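Branched-chain amino acid aminotransferase (Thermoproteus uzoniensis, PDB 5CE8) probably catalyses the pyridoxal 5'-phosphate-dependent transfer of the amino group between the branched-chain amino acids valine, leucine and isoleucine and 2-oxoglutarate. Local coordinates at residues V57-D62 / T224-I229; V147-V152 / S170-V175; G19-E24 / V90-A95. One frame throughout, in Å; residues are numbered along the deposited sequence.

How the contacts relate
Contacts 1 and 2 both contribute to the pyridoxal-5'-phosphate pocket: Thr-224 of contact 1 hydrogen-bonds to the phosphate, and Arg-151 of contact 2 also touches the cofactor. The two lie on opposite sides of the chain's centre, about 25 Å apart between centres and about 10 Å between nearest atoms, without touching. Contact 3 lies away from the cofactor site, its centre about 23 Å from that of contact 1 and about 34 Å from that of contact 2. It nevertheless meets contact 1 directly, since Leu-60 CD2 packs 4.2 Å from Val-90 CG2, where the consecutive helices 60-74 and 82-95 come together. Along the chain, contact 3 closes before contact 2 opens, whereas the segments of contacts 1 and 3 alternate.

Contact 1. Residues V57-D62 / T224-I229; sequences VFRLRD and TRETVI. With PLP (pyridoxal-5'-phosphate), chain D.
Arg-59 reaches across to Glu-226 and Thr-227, within the first turn or so of helix 223-235, just past its cofactor-binding start. Thr-224 belongs to that start: Thr-224 N and Thr-224 OG1 both donate hydrogen bonds to PLP O2P, at 2.8 and 2.9 Å, so a single phosphate oxygen receives both donors. Ile-223 N is also hydrogen-bonded to the cofactor.

Glu-226 follows, with its chain extended and CG anti to the backbone N. Glu-226 OE2 accepts from Arg-59 NH2 at 2.8 Å in a salt bridge. The carboxylate and guanidinium planes stand 84° apart, and the nitrogen approaches OE2 from above the carboxylate, 60° out of its plane. A second carboxylate partner of Arg-59 is Asp-62, on the first turn of helix 60-74, for which Arg-59 is the N-cap residue: Asp-62 OD2 takes Arg-59 NE at 2.8 Å and Arg-59 NH2 at 3.0 Å, a side-on grip by two nitrogens on one oxygen. A water accepts from Arg-59 NH1 and donates to Glu-226 OE2. The phosphate sits at the N-terminal end of helix 223-235, as in class-IV aminotransferases, where N-H groups not used within the helix and the helix dipole would probably favour an anion.

Thr-227 comes next, Thr-227 OG1 accepting from Arg-59 NH1 at 2.9 Å; the hydroxyl is also hydrogen-bonded to Ile-223 O. Thr-227 OG1 lies at the edge of the Phe-58 ring, 3.9 Å from Phe-58 CE2. A bend in the arginine chain at chi3 (66°) turns the guanidinium toward the helix, while Arg-59 CG lies 3.6 Å above the centre of the Phe-58 ring. Trp-302 makes a cation-pi contact with Arg-59 and also packs on Thr-227, while Tyr-288 of helix 279-292 touches the threonine side chain.

Contact 2. Residues V147-V152 / S170-V175; sequences VSWRRV and SIMAAV
Met-172 covers one face of the Trp-149 indole, and this is the tight part of the contact. Its CB stands 3.5 Å from the centroid of the five-membered ring and 3° off the ring normal, a nearly vertical CH-pi approach. Bends at chi2 (-56°) and chi3 carry the thioether on over the benzene portion, where SD lies 4.4 Å from the six-membered-ring centroid in a Met-aromatic contact. Beside the indole, Val-147 CG2 meets Ala-173 CB at 3.5 Å. The loop after strand 142-146 is thereby packed along helix 167-179, in the region where subunits assemble: Trp-149 also makes a cation-pi contact with Arg-246 of the third subunit.

The looser end is bridged by water. Arg-151, a residue of the cofactor pocket, donates from NH1 to a water at 2.6 Å, and this water donates to Ser-170 OG at 2.8 Å; it lies in the guanidinium plane, at its edge. Arg-151 NE is held separately by Gly-218 O. Asn-169 and Glu-176 of the same helix hydrogen-bond the loop directly, but between 147-152 and 170-175 the direct contacts are apolar and ring-face, and the polar link depends on one solvent molecule.

Contact 3. Residues G19-E24 / V90-A95; sequences GRLVDE and VETVRA
The backbone bond from Ala-95 N to Glu-91 O, 2.8 Å long, closes a helical turn whose two ends both touch Leu-21. This turn belongs to the end of helix 82-95, which packs against strand 20-23, an outermost strand of the chain's seven-stranded antiparallel sheet. The strand and helix segments approach to 9.9 Å between axes, with their directions 41° apart, and the nearest CA atoms, those of Leu-21 and Thr-92, are 7.1 Å from each other.

Leu-21 supplies the strand's side of the contact. Its two methyl groups meet different residues of the helix: Leu-21 CD2 rests on Ala-95 CB at 3.6 Å and lies 4.1 Å from Glu-91 O, while CD1 turns to Thr-92. The torsions that place them are not staggered, chi1 being -106° and chi2 5°, which suggests a strained or loosely defined conformer at this partly exposed position. Trp-16 of the adjoining strand 14-17 touches both Leu-21 and Thr-92, continuing the packing from the edge strand into the sheet.

No polar group joins the two segments, and the threonine hydroxyl is engaged within its own helix, hydrogen-bonded to Ala-88 O. That hydroxyl stands beside the backbone N and anti to the carbonyl carbon, on the flank that meets the leucine: Leu-21 CD1 lies 3.7 Å from Thr-92 OG1.

Contact 1. Residues V57-D62 / T224-I229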
loop_
_atom_site.group_PDB
_atom_site.type_symbol
_atom_site.label_atom_id
_atom_site.label_comp_id
_atom_site.label_asym_id
_atom_site.label_seq_id
_atom_site.Cartn_x
_atom_site.Cartn_y
_atom_site.Cartn_z
ATOM N N VAL A 57 20.716 7.279 37.948
ATOM C CA VAL A 57 20.123 6.518 36.870
ATOM C C VAL A 57 18.885 7.298 36.363
ATOM O O VAL A 57 18.088 7.767 37.168
ATOM C CB VAL A 57 19.648 5.145 37.296
ATOM C CG1 VAL A 57 19.351 4.329 36.052
ATOM C CG2 VAL A 57 20.607 4.340 38.201
ATOM N N PHE A 58 18.820 7.529 35.060
ATOM C CA PHE A 58 17.852 8.475 34.515
ATOM C C PHE A 58 16.666 7.713 34.112
ATOM O O PHE A 58 16.792 6.774 33.267
ATOM C CB PHE A 58 18.357 9.222 33.335
ATOM C CG PHE A 58 17.390 10.282 32.876
ATOM C CD1 PHE A 58 17.089 11.409 33.710
ATOM C CD2 PHE A 58 16.762 10.172 31.678
ATOM C CE1 PHE A 58 16.138 12.333 33.329
ATOM C CE2 PHE A 58 15.898 11.136 31.234
ATOM C CZ PHE A 58 15.597 12.249 32.040
ATOM N N ARG A 59 15.529 8.090 34.693
ATOM C CA ARG A 59 14.164 7.521 34.514
ATOM C C ARG A 59 14.085 6.012 34.569
ATOM O O ARG A 59 13.470 5.313 33.695
ATOM C CB ARG A 59 13.395 8.110 33.341
ATOM C CG ARG A 59 13.355 9.609 33.402
ATOM C CD ARG A 59 12.633 10.239 32.176
ATOM N NE ARG A 59 11.232 9.882 32.189
ATOM C CZ ARG A 59 10.262 10.557 31.557
ATOM N NH1 ARG A 59 10.485 11.619 30.804
ATOM N NH2 ARG A 59 9.028 10.221 31.740
ATOM N N LEU A 60 14.667 5.494 35.655
ATOM C CA LEU A 60 14.750 4.015 35.792
ATOM C C LEU A 60 13.464 3.284 35.737
ATOM O O LEU A 60 13.278 2.353 34.941
ATOM C CB LEU A 60 15.428 3.705 37.098
ATOM C CG LEU A 60 15.730 2.273 37.507
ATOM C CD1 LEU A 60 16.372 1.528 36.338
ATOM C CD2 LEU A 60 16.558 2.286 38.804
ATOM N N ARG A 61 12.543 3.709 36.589
ATOM C CA ARG A 61 11.224 3.110 36.656
ATOM C C ARG A 61 10.439 3.270 35.378
ATOM O O ARG A 61 9.685 2.389 35.017
ATOM C CB ARG A 61 10.429 3.681 37.848
ATOM C CG ARG A 61 9.097 2.992 38.186
ATOM C CD ARG A 61 9.291 1.561 38.716
ATOM N NE ARG A 61 10.079 1.546 39.961
ATOM C CZ ARG A 61 9.573 1.469 41.199
ATOM N NH1 ARG A 61 8.253 1.351 41.403
ATOM N NH2 ARG A 61 10.401 1.484 42.249
ATOM N N ASP A 62 10.575 4.384 34.674
ATOM C CA ASP A 62 9.864 4.499 33.417
ATOM C C ASP A 62 10.417 3.409 32.422
ATOM O O ASP A 62 9.658 2.867 31.643
ATOM C CB ASP A 62 10.021 5.889 32.830
ATOM C CG ASP A 62 9.251 6.968 33.601
ATOM O OD1 ASP A 62 8.134 6.773 34.057
ATOM O OD2 ASP A 62 9.725 8.067 33.666
ATOM N N THR A 224 13.452 9.498 25.930
ATOM C CA THR A 224 14.129 10.733 25.618
ATOM C C THR A 224 13.173 11.673 24.865
ATOM O O THR A 224 13.115 12.881 25.171
ATOM C CB THR A 224 15.430 10.465 24.824
ATOM O OG1 THR A 224 16.234 9.493 25.556
ATOM C CG2 THR A 224 16.212 11.742 24.708
ATOM N N ARG A 225 12.412 11.083 23.965
ATOM C CA ARG A 225 11.326 11.798 23.220
ATOM C C ARG A 225 10.349 12.425 24.192
ATOM O O ARG A 225 10.037 13.636 24.069
ATOM C CB ARG A 225 10.695 10.864 22.214
ATOM C CG ARG A 225 9.425 11.402 21.506
ATOM C CD ARG A 225 8.801 10.292 20.751
ATOM N NE ARG A 225 7.689 10.763 19.910
ATOM C CZ ARG A 225 6.447 10.934 20.307
ATOM N NH1 ARG A 225 6.058 10.669 21.565
ATOM N NH2 ARG A 225 5.603 11.446 19.436
ATOM N N GLU A 226 9.897 11.628 25.184
ATOM C CA GLU A 226 8.980 12.086 26.137
ATOM C C GLU A 226 9.619 13.215 26.961
ATOM O O GLU A 226 9.010 14.300 27.172
ATOM C CB GLU A 226 8.519 10.955 27.040
ATOM C CG GLU A 226 7.309 11.278 27.917
ATOM C CD GLU A 226 6.957 10.159 28.872
ATOM O OE1 GLU A 226 6.743 8.979 28.413
ATOM O OE2 GLU A 226 6.857 10.444 30.066
ATOM N N THR A 227 10.851 13.023 27.403
ATOM C CA THR A 227 11.552 14.147 28.091
ATOM C C THR A 227 11.577 15.447 27.266
ATOM O O THR A 227 11.310 16.556 27.818
ATOM C CB THR A 227 12.969 13.656 28.516
ATOM O OG1 THR A 227 12.763 12.456 29.293
ATOM C CG2 THR A 227 13.678 14.624 29.255
ATOM N N VAL A 228 12.000 15.322 26.012
ATOM C CA VAL A 228 12.046 16.455 25.094
ATOM C C VAL A 228 10.659 17.154 25.039
ATOM O O VAL A 228 10.566 18.426 25.038
ATOM C CB VAL A 228 12.541 16.047 23.728
ATOM C CG1 VAL A 228 12.255 17.091 22.632
ATOM C CG2 VAL A 228 14.082 15.787 23.773
ATOM N N ILE A 229 9.597 16.340 25.055
ATOM C CA ILE A 229 8.260 16.930 24.944
ATOM C C ILE A 229 8.033 17.745 26.269
ATOM O O ILE A 229 7.625 18.864 26.197
ATOM C CB ILE A 229 7.182 15.875 24.562
ATOM C CG1 ILE A 229 7.301 15.507 23.120
ATOM C CG2 ILE A 229 5.802 16.363 24.904
ATOM C CD1 ILE A 229 6.668 14.176 22.745
HETATM N N1 PLP D . 13.750 4.424 18.468
HETATM C C2 PLP D . 13.831 3.097 18.485
HETATM C C2A PLP D . 13.544 2.294 17.253
HETATM C C3 PLP D . 14.298 2.392 19.671
HETATM O O3 PLP D . 14.469 1.011 19.637
HETATM C C4 PLP D . 14.623 3.196 20.881
HETATM C C4A PLP D . 15.097 2.575 22.179
HETATM C C5 PLP D . 14.454 4.670 20.739
HETATM C C6 PLP D . 14.015 5.186 19.487
HETATM C C5A PLP D . 14.789 5.676 21.803
HETATM O O4P PLP D . 14.124 5.426 22.989
HETATM P P PLP D . 14.719 6.004 24.330
HETATM O O1P PLP D . 16.178 5.470 24.538
HETATM O O2P PLP D . 14.520 7.458 24.287
HETATM O O3P PLP D . 13.955 5.403 25.476
HETATM O O HOH W 1 8.326 13.138 30.479
#

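Contact 2. Residues V147-V152 / S170-V175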
loop_
_atom_site.group_PDB
_atom_site.type_symbol
_atom_site.label_atom_id
_atom_site.label_comp_id
_atom_site.label_asym_id
_atom_site.label_seq_id
_atom_site.Cartn_x
_atom_site.Cartn_y
_atom_site.Cartn_z
ATOM N N VAL A 147 17.447 5.992 4.233
ATOM C CA VAL A 147 17.756 4.686 3.695
ATOM C C VAL A 147 16.722 3.986 2.833
ATOM O O VAL A 147 15.541 4.408 2.735
ATOM C CB VAL A 147 18.260 3.731 4.781
ATOM C CG1 VAL A 147 19.465 4.266 5.374
ATOM C CG2 VAL A 147 17.233 3.473 5.897
ATOM N N SER A 148 17.190 2.937 2.126
ATOM C CA SER A 148 16.322 2.190 1.188
ATOM C C SER A 148 15.330 1.293 1.951
ATOM O O SER A 148 14.342 0.951 1.376
ATOM C CB SER A 148 17.106 1.251 0.245
ATOM O OG SER A 148 17.886 0.285 1.037
ATOM N N TRP A 149 15.707 0.840 3.161
ATOM C CA TRP A 149 14.919 0.076 4.072
ATOM C C TRP A 149 13.832 0.851 4.763
ATOM O O TRP A 149 14.072 1.832 5.364
ATOM C CB TRP A 149 15.851 -0.529 5.176
ATOM C CG TRP A 149 16.834 -1.498 4.577
ATOM C CD1 TRP A 149 18.109 -1.223 4.276
ATOM C CD2 TRP A 149 16.608 -2.848 4.214
ATOM N NE1 TRP A 149 18.680 -2.297 3.732
ATOM C CE2 TRP A 149 17.741 -3.288 3.607
ATOM C CE3 TRP A 149 15.507 -3.664 4.196
ATOM C CZ2 TRP A 149 17.861 -4.611 3.057
ATOM C CZ3 TRP A 149 15.596 -4.940 3.670
ATOM C CH2 TRP A 149 16.781 -5.394 3.095
ATOM N N ARG A 150 12.606 0.400 4.675
ATOM C CA ARG A 150 11.548 1.011 5.422
ATOM C C ARG A 150 11.456 0.411 6.817
ATOM O O ARG A 150 11.785 -0.750 6.985
ATOM C CB ARG A 150 10.216 0.803 4.708
ATOM C CG ARG A 150 10.188 1.329 3.291
ATOM C CD ARG A 150 10.348 2.871 3.274
ATOM N NE ARG A 150 10.084 3.521 1.976
ATOM C CZ ARG A 150 11.004 4.088 1.153
ATOM N NH1 ARG A 150 12.321 4.079 1.398
ATOM N NH2 ARG A 150 10.587 4.707 0.023
ATOM N N ARG A 151 11.017 1.218 7.778
ATOM C CA ARG A 151 10.681 0.730 9.114
ATOM C C ARG A 151 9.670 -0.424 9.086
ATOM O O ARG A 151 8.646 -0.374 8.411
ATOM C CB ARG A 151 10.138 1.886 9.972
ATOM C CG ARG A 151 9.792 1.638 11.407
ATOM C CD ARG A 151 10.932 1.486 12.458
ATOM N NE ARG A 151 10.285 1.605 13.772
ATOM C CZ ARG A 151 10.550 0.900 14.896
ATOM N NH1 ARG A 151 11.560 0.060 14.972
ATOM N NH2 ARG A 151 9.795 1.091 15.990
ATOM N N VAL A 152 9.900 -1.414 9.899
ATOM C CA VAL A 152 9.067 -2.593 9.849
ATOM C C VAL A 152 7.666 -2.054 10.315
ATOM O O VAL A 152 7.605 -1.149 11.183
ATOM C CB VAL A 152 9.660 -3.812 10.635
ATOM C CG1 VAL A 152 9.884 -3.602 12.061
ATOM C CG2 VAL A 152 8.745 -4.999 10.527
ATOM N N SER A 170 16.507 -2.338 11.887
ATOM C CA SER A 170 17.357 -1.257 12.350
ATOM C C SER A 170 18.830 -1.490 11.967
ATOM O O SER A 170 19.484 -0.529 11.573
ATOM C CB SER A 170 17.239 -0.969 13.862
ATOM O OG SER A 170 15.967 -0.408 14.147
ATOM N N ILE A 171 19.346 -2.735 12.052
ATOM C CA ILE A 171 20.691 -3.009 11.616
ATOM C C ILE A 171 20.835 -2.806 10.104
ATOM O O ILE A 171 21.770 -2.172 9.620
ATOM C CB ILE A 171 21.141 -4.415 11.979
ATOM C CG1 ILE A 171 21.375 -4.519 13.471
ATOM C CG2 ILE A 171 22.409 -4.769 11.248
ATOM C CD1 ILE A 171 21.567 -5.880 13.963
ATOM N N MET A 172 19.911 -3.354 9.340
ATOM C CA MET A 172 19.892 -3.076 7.884
ATOM C C MET A 172 20.053 -1.579 7.648
ATOM O O MET A 172 20.952 -1.144 6.916
ATOM C CB MET A 172 18.588 -3.530 7.188
ATOM C CG MET A 172 18.278 -4.978 7.120
ATOM S SD MET A 172 19.467 -6.077 6.374
ATOM C CE MET A 172 20.546 -6.375 7.785
ATOM N N ALA A 173 19.244 -0.776 8.331
ATOM C CA ALA A 173 19.280 0.700 8.078
ATOM C C ALA A 173 20.648 1.290 8.541
ATOM O O ALA A 173 21.356 2.007 7.812
ATOM C CB ALA A 173 18.025 1.404 8.650
ATOM N N ALA A 174 21.087 0.892 9.727
ATOM C CA ALA A 174 22.278 1.452 10.335
ATOM C C ALA A 174 23.498 1.163 9.478
ATOM O O ALA A 174 24.316 2.089 9.174
ATOM C CB ALA A 174 22.450 0.866 11.711
ATOM N N VAL A 175 23.581 -0.065 8.968
ATOM C CA VAL A 175 24.699 -0.489 8.147
ATOM C C VAL A 175 24.661 0.174 6.800
ATOM O O VAL A 175 25.702 0.600 6.307
ATOM C CB VAL A 175 24.752 -2.021 8.016
ATOM C CG1 VAL A 175 25.696 -2.521 6.855
ATOM C CG2 VAL A 175 25.107 -2.605 9.384
HETATM O O HOH W 2 13.380 -0.630 13.192
#

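Contact 3. Residues G19-E24 / V90-A95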
loop_
_atom_site.group_PDB
_atom_site.type_symbol
_atom_site.label_atom_id
_atom_site.label_comp_id
_atom_site.label_asym_id
_atom_site.label_seq_id
_atom_site.Cartn_x
_atom_site.Cartn_y
_atom_site.Cartn_z
ATOM N N GLY A 19 17.998 -12.628 39.332
ATOM C CA GLY A 19 18.122 -12.397 40.740
ATOM C C GLY A 19 19.451 -12.766 41.355
ATOM O O GLY A 19 19.484 -12.805 42.546
ATOM N N ARG A 20 20.518 -13.019 40.554
ATOM C CA ARG A 20 21.903 -13.315 41.038
ATOM C C ARG A 20 22.894 -12.482 40.296
ATOM O O ARG A 20 22.749 -12.239 39.070
ATOM C CB ARG A 20 22.307 -14.792 40.803
ATOM C CG ARG A 20 23.576 -15.291 41.511
ATOM C CD ARG A 20 24.047 -16.650 40.968
ATOM N NE ARG A 20 25.349 -17.118 41.496
ATOM C CZ ARG A 20 26.019 -18.166 41.010
ATOM N NH1 ARG A 20 25.534 -18.823 39.963
ATOM N NH2 ARG A 20 27.182 -18.546 41.559
ATOM N N LEU A 21 23.913 -12.034 41.032
ATOM C CA LEU A 21 25.002 -11.278 40.429
ATOM C C LEU A 21 26.035 -12.305 40.013
ATOM O O LEU A 21 26.529 -13.056 40.807
ATOM C CB LEU A 21 25.577 -10.256 41.366
ATOM C CG LEU A 21 25.335 -8.729 41.251
ATOM C CD1 LEU A 21 24.347 -8.242 40.178
ATOM C CD2 LEU A 21 25.069 -8.110 42.630
ATOM N N VAL A 22 26.294 -12.393 38.726
ATOM C CA VAL A 22 27.166 -13.445 38.219
ATOM C C VAL A 22 28.259 -12.695 37.484
ATOM O O VAL A 22 28.072 -11.564 37.123
ATOM C CB VAL A 22 26.448 -14.447 37.281
ATOM C CG1 VAL A 22 25.457 -15.323 38.039
ATOM C CG2 VAL A 22 25.836 -13.727 36.046
ATOM N N ASP A 23 29.396 -13.293 37.289
ATOM C CA ASP A 23 30.423 -12.721 36.424
ATOM C C ASP A 23 29.958 -12.668 34.961
ATOM O O ASP A 23 29.198 -13.512 34.540
ATOM C CB ASP A 23 31.655 -13.618 36.492
ATOM C CG ASP A 23 32.481 -13.414 37.769
ATOM O OD1 ASP A 23 32.336 -12.369 38.509
ATOM O OD2 ASP A 23 33.348 -14.323 37.985
ATOM N N GLU A 24 30.428 -11.722 34.162
ATOM C CA GLU A 24 29.799 -11.530 32.830
ATOM C C GLU A 24 30.013 -12.745 31.923
ATOM O O GLU A 24 29.200 -13.000 31.095
ATOM C CB GLU A 24 30.251 -10.254 32.159
ATOM C CG GLU A 24 31.607 -10.253 31.436
ATOM C CD GLU A 24 31.746 -9.029 30.508
ATOM O OE1 GLU A 24 32.218 -7.995 30.956
ATOM O OE2 GLU A 24 31.327 -9.087 29.330
ATOM N N VAL A 90 20.178 -1.010 40.488
ATOM C CA VAL A 90 20.907 -0.299 41.518
ATOM C C VAL A 90 21.972 -1.176 42.209
ATOM O O VAL A 90 23.116 -0.692 42.413
ATOM C CB VAL A 90 19.921 0.404 42.507
ATOM C CG1 VAL A 90 20.541 0.680 43.856
ATOM C CG2 VAL A 90 19.410 1.662 41.872
ATOM N N GLU A 91 21.659 -2.452 42.430
ATOM C CA GLU A 91 22.620 -3.416 42.964
ATOM C C GLU A 91 23.663 -3.790 42.000
ATOM O O GLU A 91 24.780 -3.982 42.409
ATOM C CB GLU A 91 21.931 -4.690 43.413
ATOM C CG GLU A 91 21.017 -4.480 44.623
ATOM C CD GLU A 91 19.825 -5.430 44.611
ATOM O OE1 GLU A 91 19.867 -6.387 43.820
ATOM O OE2 GLU A 91 18.828 -5.236 45.363
ATOM N N THR A 92 23.344 -3.906 40.713
ATOM C CA THR A 92 24.399 -4.221 39.721
ATOM C C THR A 92 25.436 -3.105 39.601
ATOM O O THR A 92 26.679 -3.366 39.514
ATOM C CB THR A 92 23.795 -4.477 38.324
ATOM O OG1 THR A 92 22.757 -5.414 38.492
ATOM C CG2 THR A 92 24.811 -5.000 37.307
ATOM N N VAL A 93 24.944 -1.864 39.575
ATOM C CA VAL A 93 25.854 -0.761 39.565
ATOM C C VAL A 93 26.736 -0.810 40.836
ATOM O O VAL A 93 27.998 -0.721 40.741
ATOM C CB VAL A 93 25.106 0.579 39.360
ATOM C CG1 VAL A 93 26.070 1.704 39.319
ATOM C CG2 VAL A 93 24.252 0.560 38.048
ATOM N N ARG A 94 26.087 -0.952 41.988
ATOM C CA ARG A 94 26.806 -0.961 43.270
ATOM C C ARG A 94 27.844 -2.084 43.370
ATOM O O ARG A 94 29.014 -1.846 43.730
ATOM C CB ARG A 94 25.823 -1.108 44.412
ATOM C CG ARG A 94 25.203 0.163 44.847
ATOM C CD ARG A 94 24.572 -0.079 46.179
ATOM N NE ARG A 94 23.795 1.075 46.522
ATOM C CZ ARG A 94 22.548 1.084 46.986
ATOM N NH1 ARG A 94 21.850 -0.051 47.222
ATOM N NH2 ARG A 94 22.006 2.271 47.228
ATOM N N ALA A 95 27.432 -3.290 42.976
ATOM C CA ALA A 95 28.334 -4.428 42.897
ATOM C C ALA A 95 29.593 -4.124 42.165
ATOM O O ALA A 95 30.675 -4.536 42.590
ATOM C CB ALA A 95 27.661 -5.637 42.267
#